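P43 (Trichuris muris, PDB 6QIX) is the major secreted protein of the whipworm, which tethers to matrix and inhibits interleukin-13 function. Local coordinates at residues K69-C74 and C109-L114; C119-I124 and C164-G169; P349-D352 and C356-K359; A291-M296 and S331-V336. All blocks are in the same frame, centred on the assembly; numbering follows the deposited sequence.

Interaction 1: residues K69-C74 and C109-L114; sequences KTPPPC and CTLPKL
Cys74 and Cys109 reach each other through different first torsions: SG of Cys74 is wedged between its backbone N and carbonyl carbon (chi1 58°), whereas SG of Cys109 lies beside its own N, opposite the carbonyl carbon (chi1 -66°). Between them the two sulfur atoms form a disulfide, Cys74 SG to Cys109 SG 2.0 Å, with a right-handed twist of 111° about the S-S bond. The backbones come close here, Cys74 CA lying 5.1 Å from Cys109 CA, and then part toward Pro71. A second, apolar touch fills the wider gap: the ring of Pro71 presents CD to Leu111 CD2 at 3.8 Å, the two side chains crossing at about a right angle. Pro71 CG rests as close to the carbonyl oxygen of Thr110, at 3.8 Å. Residues 109-112 form an outermost strand of a three-stranded antiparallel sheet, whose central strand 163-168 pairs with it through backbone hydrogen bonds of Cys109 with Cys166 and of Leu111 with Cys164. The proline-rich loop 69-74 therefore fastens covalently to a strand already held by the sheet. No hydrogen bond joins the two segments. Thr110 OG1 is bonded instead to Lys165 NZ on the central strand, and the carbonyl oxygen of Pro71 is hydrogen-bonded to Trp36 NE1.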
loop_
_atom_site.group_PDB
_atom_site.type_symbol
_atom_site.label_atom_id
_atom_site.label_comp_id
_atom_site.label_asym_id
_atom_site.label_seq_id
_atom_site.Cartn_x
_atom_site.Cartn_y
_atom_site.Cartn_z
ATOM N N LYS A 69 -18.635 0.957 -13.012
ATOM C CA LYS A 69 -19.528 1.203 -11.894
ATOM C C LYS A 69 -19.109 0.353 -10.702
ATOM O O LYS A 69 -18.586 -0.747 -10.862
ATOM C CB LYS A 69 -20.966 0.871 -12.294
ATOM C CG LYS A 69 -21.423 1.574 -13.588
ATOM C CD LYS A 69 -22.584 0.844 -14.286
ATOM C CE LYS A 69 -22.855 1.403 -15.694
ATOM N NZ LYS A 69 -24.306 1.364 -16.086
ATOM N N THR A 70 -19.301 0.891 -9.510
ATOM C CA THR A 70 -18.990 0.106 -8.330
ATOM C C THR A 70 -20.161 -0.817 -8.025
ATOM O O THR A 70 -21.307 -0.359 -7.959
ATOM C CB THR A 70 -18.689 0.968 -7.115
ATOM O OG1 THR A 70 -19.885 1.581 -6.648
ATOM C CG2 THR A 70 -17.714 2.040 -7.461
ATOM N N PRO A 71 -19.930 -2.109 -7.865
ATOM C CA PRO A 71 -21.066 -3.030 -7.656
ATOM C C PRO A 71 -21.641 -2.846 -6.269
ATOM O O PRO A 71 -21.007 -2.224 -5.412
ATOM C CB PRO A 71 -20.440 -4.418 -7.821
ATOM C CG PRO A 71 -19.014 -4.221 -7.461
ATOM C CD PRO A 71 -18.643 -2.828 -7.926
ATOM N N PRO A 72 -22.812 -3.408 -5.997
ATOM C CA PRO A 72 -23.428 -3.262 -4.663
ATOM C C PRO A 72 -22.684 -4.073 -3.626
ATOM O O PRO A 72 -21.904 -4.954 -3.991
ATOM C CB PRO A 72 -24.856 -3.785 -4.872
ATOM C CG PRO A 72 -24.808 -4.589 -6.142
ATOM C CD PRO A 72 -23.700 -4.058 -6.981
ATOM N N PRO A 73 -22.911 -3.798 -2.329
ATOM C CA PRO A 73 -22.240 -4.559 -1.271
ATOM C C PRO A 73 -22.192 -6.049 -1.556
ATOM O O PRO A 73 -23.212 -6.663 -1.893
ATOM C CB PRO A 73 -23.075 -4.231 -0.025
ATOM C CG PRO A 73 -23.556 -2.843 -0.246
ATOM C CD PRO A 73 -23.823 -2.774 -1.778
ATOM N N CYS A 74 -21.000 -6.633 -1.410
ATOM C CA CYS A 74 -20.738 -7.990 -1.874
ATOM C C CYS A 74 -19.602 -8.577 -1.026
ATOM O O CYS A 74 -18.826 -7.877 -0.394
ATOM C CB CYS A 74 -20.504 -8.084 -3.399
ATOM S SG CYS A 74 -19.196 -7.106 -3.987
ATOM N N CYS A 109 -18.138 -10.791 -5.104
ATOM C CA CYS A 109 -17.880 -9.534 -5.795
ATOM C C CYS A 109 -17.335 -9.820 -7.189
ATOM O O CYS A 109 -16.376 -10.580 -7.349
ATOM C CB CYS A 109 -16.869 -8.661 -5.013
ATOM S SG CYS A 109 -17.512 -8.085 -3.422
ATOM N N THR A 110 -17.876 -9.137 -8.182
ATOM C CA THR A 110 -17.319 -9.138 -9.531
ATOM C C THR A 110 -16.774 -7.737 -9.822
ATOM O O THR A 110 -17.539 -6.766 -9.832
ATOM C CB THR A 110 -18.373 -9.517 -10.567
ATOM O OG1 THR A 110 -18.874 -10.839 -10.282
ATOM C CG2 THR A 110 -17.729 -9.477 -11.952
ATOM N N LEU A 111 -15.476 -7.649 -10.083
ATOM C CA LEU A 111 -14.761 -6.392 -10.254
ATOM C C LEU A 111 -13.898 -6.427 -11.507
ATOM O O LEU A 111 -13.471 -7.495 -11.946
ATOM C CB LEU A 111 -13.860 -6.111 -9.028
ATOM C CG LEU A 111 -14.594 -5.865 -7.731
ATOM C CD1 LEU A 111 -13.690 -5.974 -6.513
ATOM C CD2 LEU A 111 -15.233 -4.498 -7.829
ATOM N N PRO A 112 -13.639 -5.263 -12.120
ATOM C CA PRO A 112 -12.742 -5.236 -13.282
ATOM C C PRO A 112 -11.296 -5.467 -12.895
ATOM O O PRO A 112 -10.864 -5.157 -11.772
ATOM C CB PRO A 112 -12.924 -3.818 -13.846
ATOM C CG PRO A 112 -13.220 -2.989 -12.623
ATOM C CD PRO A 112 -14.104 -3.913 -11.736
ATOM N N LYS A 113 -10.528 -5.984 -13.847
ATOM C CA LYS A 113 -9.078 -5.997 -13.675
ATOM C C LYS A 113 -8.545 -4.575 -13.651
ATOM O O LYS A 113 -9.012 -3.729 -14.405
ATOM C CB LYS A 113 -8.409 -6.778 -14.796
ATOM C CG LYS A 113 -8.828 -8.246 -14.778
ATOM C CD LYS A 113 -8.596 -8.938 -16.106
ATOM C CE LYS A 113 -7.132 -8.976 -16.443
ATOM N NZ LYS A 113 -6.851 -10.078 -17.374
ATOM N N LEU A 114 -7.538 -4.314 -12.782
ATOM C CA LEU A 114 -6.898 -2.988 -12.702
ATOM C C LEU A 114 -5.725 -2.903 -13.671
ATOM O O LEU A 114 -4.973 -3.878 -13.824
ATOM C CB LEU A 114 -6.399 -2.710 -11.270
ATOM C CG LEU A 114 -7.480 -2.883 -10.207
ATOM C CD1 LEU A 114 -6.920 -2.803 -8.783
ATOM C CD2 LEU A 114 -8.571 -1.869 -10.453
#

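Interaction 2: residues C119-I124 and C164-G169; sequences CGYAFI and CKCCCG
Tyr121 leans its ring on two cysteine sulfurs of strand 163-168, beside the disulfide that joins Cys119 to Cys164. Its CB is directed toward that strand and, with CG beside the backbone N (chi1 -64°), brings the CD2-CE2 side of the ring to the sulfurs. CD2 meets Cys166 SG at 4.2 Å, and the next atom, CE2, meets Cys164 SG at 4.3 Å. The two sulfurs are placed differently: that of Cys164 is at the edge, near the ring plane, while that of Cys166 approaches obliquely, 5.2 Å from the Tyr121 ring centroid, in a sulfur-aromatic contact. Ile124 CD1 lies 4.0 Å from Tyr121 CD1, well out of the ring plane. At the tip, OH is hydrogen-bonded to the carbonyl oxygen of Pro112, which fixes the phenol end. Cys119 SG and Cys164 SG are 2.1 Å apart, with a left-handed chi3 of -87°. Gly120 O accepts from both Phe123 N and Ile124 N, keeping the turn compact. Cys168 is bonded separately to Cys77. The disulfides Cys119-Cys164, Cys157-Cys166 and Cys167-Cys180 pair 1-3, 2-4, 5-6, consistent with an EGF-like module.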
loop_
_atom_site.group_PDB
_atom_site.type_symbol
_atom_site.label_atom_id
_atom_site.label_comp_id
_atom_site.label_asym_id
_atom_site.label_seq_id
_atom_site.Cartn_x
_atom_site.Cartn_y
_atom_site.Cartn_z
ATOM N N CYS A 119 -5.842 -8.349 -10.661
ATOM C CA CYS A 119 -6.785 -8.410 -9.548
ATOM C C CYS A 119 -6.045 -7.953 -8.291
ATOM O O CYS A 119 -5.663 -8.735 -7.410
ATOM C CB CYS A 119 -7.396 -9.807 -9.442
ATOM S SG CYS A 119 -8.383 -10.192 -10.973
ATOM N N GLY A 120 -5.851 -6.643 -8.208
ATOM C CA GLY A 120 -4.967 -6.080 -7.205
ATOM C C GLY A 120 -5.651 -5.495 -5.986
ATOM O O GLY A 120 -5.011 -4.773 -5.219
ATOM N N TYR A 121 -6.928 -5.819 -5.761
ATOM C CA TYR A 121 -7.683 -5.146 -4.706
ATOM C C TYR A 121 -7.135 -5.390 -3.305
ATOM O O TYR A 121 -7.400 -4.591 -2.395
ATOM C CB TYR A 121 -9.128 -5.592 -4.794
ATOM C CG TYR A 121 -9.731 -5.135 -6.096
ATOM C CD1 TYR A 121 -10.234 -3.854 -6.203
ATOM C CD2 TYR A 121 -9.735 -5.937 -7.219
ATOM C CE1 TYR A 121 -10.770 -3.385 -7.341
ATOM C CE2 TYR A 121 -10.314 -5.477 -8.428
ATOM C CZ TYR A 121 -10.826 -4.199 -8.474
ATOM O OH TYR A 121 -11.366 -3.688 -9.618
ATOM N N ALA A 122 -6.363 -6.441 -3.107
ATOM C CA ALA A 122 -5.815 -6.693 -1.775
ATOM C C ALA A 122 -4.655 -5.793 -1.399
ATOM O O ALA A 122 -4.359 -5.665 -0.196
ATOM C CB ALA A 122 -5.328 -8.136 -1.640
ATOM N N PHE A 123 -3.974 -5.181 -2.357
ATOM C CA PHE A 123 -2.774 -4.419 -1.995
ATOM C C PHE A 123 -2.786 -2.984 -2.499
ATOM O O PHE A 123 -1.829 -2.235 -2.207
ATOM C CB PHE A 123 -1.503 -5.149 -2.478
ATOM C CG PHE A 123 -1.556 -5.587 -3.913
ATOM C CD1 PHE A 123 -1.158 -4.722 -4.920
ATOM C CD2 PHE A 123 -2.005 -6.858 -4.244
ATOM C CE1 PHE A 123 -1.227 -5.092 -6.222
ATOM C CE2 PHE A 123 -2.073 -7.252 -5.562
ATOM C CZ PHE A 123 -1.665 -6.367 -6.556
ATOM N N ILE A 124 -3.838 -2.554 -3.216
ATOM C CA ILE A 124 -3.876 -1.142 -3.633
ATOM C C ILE A 124 -3.860 -0.201 -2.421
ATOM O O ILE A 124 -3.424 0.966 -2.526
ATOM C CB ILE A 124 -5.086 -0.848 -4.545
ATOM C CG1 ILE A 124 -6.395 -1.223 -3.860
ATOM C CG2 ILE A 124 -4.912 -1.567 -5.851
ATOM C CD1 ILE A 124 -7.584 -1.137 -4.779
ATOM N N CYS A 164 -12.392 -10.029 -12.152
ATOM C CA CYS A 164 -11.939 -10.441 -10.830
ATOM C C CYS A 164 -13.126 -10.852 -9.979
ATOM O O CYS A 164 -14.145 -10.152 -9.944
ATOM C CB CYS A 164 -11.167 -9.318 -10.132
ATOM S SG CYS A 164 -9.784 -8.705 -11.143
ATOM N N LYS A 165 -12.987 -11.987 -9.288
ATOM C CA LYS A 165 -13.995 -12.494 -8.356
ATOM C C LYS A 165 -13.401 -12.451 -6.961
ATOM O O LYS A 165 -12.345 -13.055 -6.729
ATOM C CB LYS A 165 -14.418 -13.933 -8.695
ATOM C CG LYS A 165 -14.924 -14.079 -10.163
ATOM C CD LYS A 165 -16.227 -13.298 -10.345
ATOM C CE LYS A 165 -16.705 -13.476 -11.768
ATOM N NZ LYS A 165 -18.127 -13.085 -11.954
ATOM N N CYS A 166 -14.046 -11.711 -6.053
ATOM C CA CYS A 166 -13.416 -11.377 -4.765
ATOM C C CYS A 166 -14.349 -11.602 -3.589
ATOM O O CYS A 166 -15.549 -11.336 -3.683
ATOM C CB CYS A 166 -12.974 -9.940 -4.712
ATOM S SG CYS A 166 -11.817 -9.416 -6.035
ATOM N N CYS A 167 -13.773 -12.057 -2.468
ATOM C CA CYS A 167 -14.441 -12.250 -1.195
ATOM C C CYS A 167 -13.479 -11.696 -0.141
ATOM O O CYS A 167 -12.282 -11.613 -0.400
ATOM C CB CYS A 167 -14.728 -13.745 -0.910
ATOM S SG CYS A 167 -15.601 -14.627 -2.148
ATOM N N CYS A 168 -13.974 -11.381 1.060
ATOM C CA CYS A 168 -13.123 -10.781 2.086
ATOM C C CYS A 168 -13.009 -11.604 3.365
ATOM O O CYS A 168 -13.887 -12.409 3.702
ATOM C CB CYS A 168 -13.631 -9.379 2.483
ATOM S SG CYS A 168 -13.367 -8.110 1.247
ATOM N N GLY A 169 -11.893 -11.370 4.064
ATOM C CA GLY A 169 -11.714 -11.867 5.430
ATOM C C GLY A 169 -11.631 -13.383 5.496
ATOM O O GLY A 169 -10.777 -13.979 4.846
#

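Interaction 3: residues P349-D352 and C356-K359; sequences PNKD and CVVK
Cys356 faces Pro349 as an antiparallel non-hydrogen-bonded pair, Cys356 CA lying 4.7 Å from Pro349 CA. Their side chains diverge and both point away from the opposite segment, which sends the sulfur of Cys356 to its disulfide partner Cys343. Val357 comes next and carries the side-chain contact, with CB directed at the other segment. Its CG1 lies beside its backbone N (chi1 -62°) and meets Asn350 CB at 3.9 Å. The other branch, CG2, reaches the carbonyl oxygen of Pro349 at 4.3 Å, and Lys351 NZ curls back to the same Val357 CG2 at 4.3 Å. These are van der Waals contacts; the polar end of Asn350 is engaged by the intervening turn, where OD1 accepts from Thr354 N. Val358 packs on Tyr347 instead, and Lys359 closes the run with NZ hydrogen-bonded to His345 ND1. Backbone bonds of Val357 with Glu348 and of Lys359 with Pro346 complete the hairpin, which recalls the small C-terminal hairpin of EGF-like modules. It is formed by strands 347-349 and 356-358 and lies against strand 331-336, where Pro349 touches Asn332 and Lys334, while Cys356 packs on loop residues Phe243 and Ile280.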
loop_
_atom_site.group_PDB
_atom_site.type_symbol
_atom_site.label_atom_id
_atom_site.label_comp_id
_atom_site.label_asym_id
_atom_site.label_seq_id
_atom_site.Cartn_x
_atom_site.Cartn_y
_atom_site.Cartn_z
ATOM N N PRO A 349 6.788 16.889 -6.479
ATOM C CA PRO A 349 7.458 18.192 -6.653
ATOM C C PRO A 349 6.489 19.327 -6.363
ATOM O O PRO A 349 5.297 19.251 -6.687
ATOM C CB PRO A 349 7.917 18.188 -8.115
ATOM C CG PRO A 349 7.936 16.730 -8.524
ATOM C CD PRO A 349 6.824 16.066 -7.711
ATOM N N ASN A 350 7.022 20.402 -5.759
ATOM C CA ASN A 350 6.289 21.657 -5.655
ATOM C C ASN A 350 6.161 22.296 -7.058
ATOM O O ASN A 350 6.625 21.766 -8.065
ATOM C CB ASN A 350 6.970 22.576 -4.627
ATOM C CG ASN A 350 8.294 23.118 -5.096
ATOM O OD1 ASN A 350 8.774 22.791 -6.184
ATOM N ND2 ASN A 350 8.926 23.941 -4.241
ATOM N N LYS A 351 5.522 23.468 -7.107
ATOM C CA LYS A 351 5.043 24.043 -8.358
ATOM C C LYS A 351 6.186 24.415 -9.283
ATOM O O LYS A 351 6.077 24.232 -10.501
ATOM C CB LYS A 351 4.167 25.255 -8.027
ATOM C CG LYS A 351 2.732 24.873 -7.492
ATOM C CD LYS A 351 2.725 23.726 -6.440
ATOM C CE LYS A 351 3.496 24.071 -5.138
ATOM N NZ LYS A 351 3.022 23.252 -3.966
ATOM N N ASP A 352 7.288 24.936 -8.740
ATOM C CA ASP A 352 8.417 25.292 -9.575
ATOM C C ASP A 352 9.493 24.222 -9.630
ATOM O O ASP A 352 10.523 24.441 -10.278
ATOM C CB ASP A 352 8.990 26.658 -9.171
ATOM C CG ASP A 352 9.601 26.707 -7.810
ATOM O OD1 ASP A 352 9.606 25.680 -7.112
ATOM O OD2 ASP A 352 10.102 27.834 -7.443
ATOM N N CYS A 356 10.426 19.190 -2.564
ATOM C CA CYS A 356 9.446 18.122 -2.416
ATOM C C CYS A 356 8.465 18.457 -1.302
ATOM O O CYS A 356 8.869 18.890 -0.202
ATOM C CB CYS A 356 10.132 16.790 -2.102
ATOM S SG CYS A 356 11.186 16.149 -3.447
ATOM N N VAL A 357 7.176 18.230 -1.578
ATOM C CA VAL A 357 6.105 18.542 -0.645
ATOM C C VAL A 357 5.180 17.340 -0.535
ATOM O O VAL A 357 5.099 16.519 -1.456
ATOM C CB VAL A 357 5.294 19.780 -1.083
ATOM C CG1 VAL A 357 6.159 20.977 -1.129
ATOM C CG2 VAL A 357 4.644 19.571 -2.451
ATOM N N VAL A 358 4.495 17.225 0.614
ATOM C CA VAL A 358 3.619 16.070 0.842
ATOM C C VAL A 358 2.376 16.239 -0.008
ATOM O O VAL A 358 1.832 17.352 -0.124
ATOM C CB VAL A 358 3.253 15.931 2.327
ATOM C CG1 VAL A 358 2.301 14.758 2.537
ATOM C CG2 VAL A 358 4.516 15.734 3.144
ATOM N N LYS A 359 1.951 15.159 -0.662
ATOM C CA LYS A 359 0.695 15.190 -1.397
ATOM C C LYS A 359 -0.478 15.554 -0.480
ATOM O O LYS A 359 -0.533 15.152 0.691
ATOM C CB LYS A 359 0.468 13.837 -2.046
ATOM C CG LYS A 359 1.381 13.539 -3.233
ATOM C CD LYS A 359 0.998 12.172 -3.861
ATOM C CE LYS A 359 2.079 11.688 -4.849
ATOM N NZ LYS A 359 1.794 10.262 -5.345
#

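Interaction 4: residues A291-M296 and S331-V336; sequences AFPRVM and SNCKEV
Pro293, the residue that meets both Ser331 and Cys333, also lies on a flat group of its own helix: its CD sits 3.3 Å above one face of the Phe292 ring, offset toward the rim. At the edge of that ring, in its plane, is Met296 SD. CB of Phe292 points away from strand 331-336, but its CG turns back between the backbone N and the carbonyl carbon (chi1 57°), swinging the ring to the side where Pro293 lies. The proline is thus layered between this ring and the strand. Its CG packs against Cys333 SG at 3.8 Å, an apolar contact; the approach to the Ser331 hydroxyl is too short in the model to be relied on. Here the N-terminal turn of helix 292-310 meets an outermost strand of a three-stranded antiparallel sheet, in the order 281-284, 339-344, 331-336. Proline suits a first helical turn, where its missing N-H costs no bond; the turn itself is made by Val295 N to Ala291 O at 3.2 Å and Met296 N to Phe292 O at 2.9 Å. The sulfur touched by Pro293 belongs to a cross-strand disulfide with Cys342 of the central strand. Phe292 also reaches Cys340 on that strand and Ile286 in a loop. Toward the far end of the strand, Glu335 OE2 forms a salt bridge with Lys285.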
loop_
_atom_site.group_PDB
_atom_site.type_symbol
_atom_site.label_atom_id
_atom_site.label_comp_id
_atom_site.label_asym_id
_atom_site.label_seq_id
_atom_site.Cartn_x
_atom_site.Cartn_y
_atom_site.Cartn_z
ATOM N N ALA A 291 8.804 11.050 -18.410
ATOM C CA ALA A 291 7.871 9.974 -18.179
ATOM C C ALA A 291 8.536 8.660 -17.803
ATOM O O ALA A 291 7.835 7.746 -17.363
ATOM C CB ALA A 291 7.050 9.798 -19.448
ATOM N N PHE A 292 9.849 8.512 -17.972
ATOM C CA PHE A 292 10.414 7.171 -17.893
ATOM C C PHE A 292 10.238 6.514 -16.527
ATOM O O PHE A 292 10.120 5.277 -16.488
ATOM C CB PHE A 292 11.898 7.174 -18.301
ATOM C CG PHE A 292 12.763 8.099 -17.501
ATOM C CD1 PHE A 292 13.516 7.634 -16.433
ATOM C CD2 PHE A 292 12.852 9.432 -17.840
ATOM C CE1 PHE A 292 14.329 8.512 -15.697
ATOM C CE2 PHE A 292 13.657 10.307 -17.114
ATOM C CZ PHE A 292 14.386 9.827 -16.035
ATOM N N PRO A 293 10.186 7.233 -15.404
ATOM C CA PRO A 293 9.915 6.517 -14.139
ATOM C C PRO A 293 8.579 5.791 -14.146
ATOM O O PRO A 293 8.496 4.623 -13.748
ATOM C CB PRO A 293 9.960 7.628 -13.094
ATOM C CG PRO A 293 10.744 8.753 -13.751
ATOM C CD PRO A 293 10.403 8.685 -15.204
ATOM N N ARG A 294 7.511 6.445 -14.598
ATOM C CA ARG A 294 6.214 5.775 -14.627
ATOM C C ARG A 294 6.233 4.584 -15.583
ATOM O O ARG A 294 5.714 3.494 -15.265
ATOM C CB ARG A 294 5.121 6.765 -15.017
ATOM C CG ARG A 294 3.721 6.170 -14.978
ATOM C CD ARG A 294 3.058 6.171 -16.356
ATOM N NE ARG A 294 2.886 7.519 -16.896
ATOM C CZ ARG A 294 3.211 7.887 -18.136
ATOM N NH1 ARG A 294 3.740 7.011 -18.989
ATOM N NH2 ARG A 294 3.007 9.139 -18.525
ATOM N N VAL A 295 6.815 4.774 -16.767
ATOM C CA VAL A 295 6.912 3.684 -17.730
ATOM C C VAL A 295 7.610 2.491 -17.108
ATOM O O VAL A 295 7.176 1.331 -17.278
ATOM C CB VAL A 295 7.640 4.142 -19.003
ATOM C CG1 VAL A 295 7.842 2.965 -19.915
ATOM C CG2 VAL A 295 6.853 5.271 -19.673
ATOM N N MET A 296 8.702 2.745 -16.374
ATOM C CA MET A 296 9.434 1.644 -15.756
ATOM C C MET A 296 8.593 0.948 -14.695
ATOM O O MET A 296 8.635 -0.281 -14.556
ATOM C CB MET A 296 10.735 2.151 -15.129
ATOM C CG MET A 296 11.716 2.744 -16.104
ATOM S SD MET A 296 12.662 4.007 -15.230
ATOM C CE MET A 296 14.026 3.123 -14.610
ATOM N N SER A 331 7.914 7.512 -8.341
ATOM C CA SER A 331 8.281 8.900 -8.567
ATOM C C SER A 331 7.180 9.673 -9.302
ATOM O O SER A 331 6.415 9.133 -10.120
ATOM C CB SER A 331 9.572 8.973 -9.384
ATOM O OG SER A 331 9.372 8.285 -10.589
ATOM N N ASN A 332 7.148 10.968 -9.033
ATOM C CA ASN A 332 6.471 11.947 -9.866
ATOM C C ASN A 332 7.511 12.999 -10.208
ATOM O O ASN A 332 8.272 13.431 -9.323
ATOM C CB ASN A 332 5.308 12.599 -9.137
ATOM C CG ASN A 332 4.546 11.616 -8.264
ATOM O OD1 ASN A 332 3.574 11.006 -8.715
ATOM N ND2 ASN A 332 5.008 11.449 -6.993
ATOM N N CYS A 333 7.552 13.415 -11.475
ATOM C CA CYS A 333 8.537 14.389 -11.916
ATOM C C CYS A 333 7.872 15.567 -12.624
ATOM O O CYS A 333 6.819 15.430 -13.251
ATOM C CB CYS A 333 9.554 13.775 -12.901
ATOM S SG CYS A 333 10.394 12.285 -12.372
ATOM N N LYS A 334 8.486 16.733 -12.474
ATOM C CA LYS A 334 8.207 17.902 -13.291
ATOM C C LYS A 334 9.399 18.155 -14.196
ATOM O O LYS A 334 10.552 18.095 -13.760
ATOM C CB LYS A 334 7.944 19.139 -12.434
ATOM C CG LYS A 334 6.618 19.136 -11.752
ATOM C CD LYS A 334 6.280 20.529 -11.226
ATOM C CE LYS A 334 4.790 20.579 -10.908
ATOM N NZ LYS A 334 3.959 20.428 -12.146
ATOM N N GLU A 335 9.125 18.488 -15.453
ATOM C CA GLU A 335 10.182 18.871 -16.376
ATOM C C GLU A 335 10.506 20.345 -16.150
ATOM O O GLU A 335 9.605 21.182 -16.214
ATOM C CB GLU A 335 9.719 18.638 -17.821
ATOM C CG GLU A 335 10.832 18.759 -18.838
ATOM C CD GLU A 335 10.414 18.374 -20.230
ATOM O OE1 GLU A 335 9.601 17.446 -20.398
ATOM O OE2 GLU A 335 10.948 18.986 -21.156
ATOM N N VAL A 336 11.762 20.658 -15.818
ATOM C CA VAL A 336 12.173 22.032 -15.546
ATOM C C VAL A 336 13.405 22.289 -16.388
ATOM O O VAL A 336 14.458 21.675 -16.176
ATOM C CB VAL A 336 12.443 22.303 -14.054
ATOM C CG1 VAL A 336 12.839 23.776 -13.908
ATOM C CG2 VAL A 336 11.200 21.983 -13.229
#

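From the N terminus the contacts close in series, none nested or crossed. Interaction 1 closes a loop holding strands 79-85 and 95-101. Interaction 2 then spans helices 126-129 and 139-151 and strand 155-160, returning to the sheet that interaction 1 has entered; their centres are 10 Å apart, and strands 109-112 and 163-168 are neighbours. Interaction 4 closes a largely helical loop onto a second sheet with the same 1-3-2 strand order. Interaction 3, a short hairpin, follows it and touches it directly, Asn350 O lying 3.4 Å from Lys334 CD. The two pairs are separate: interactions 2 and 3 lie on opposite sides of the chain's centre, nearest atoms about 11 Å apart.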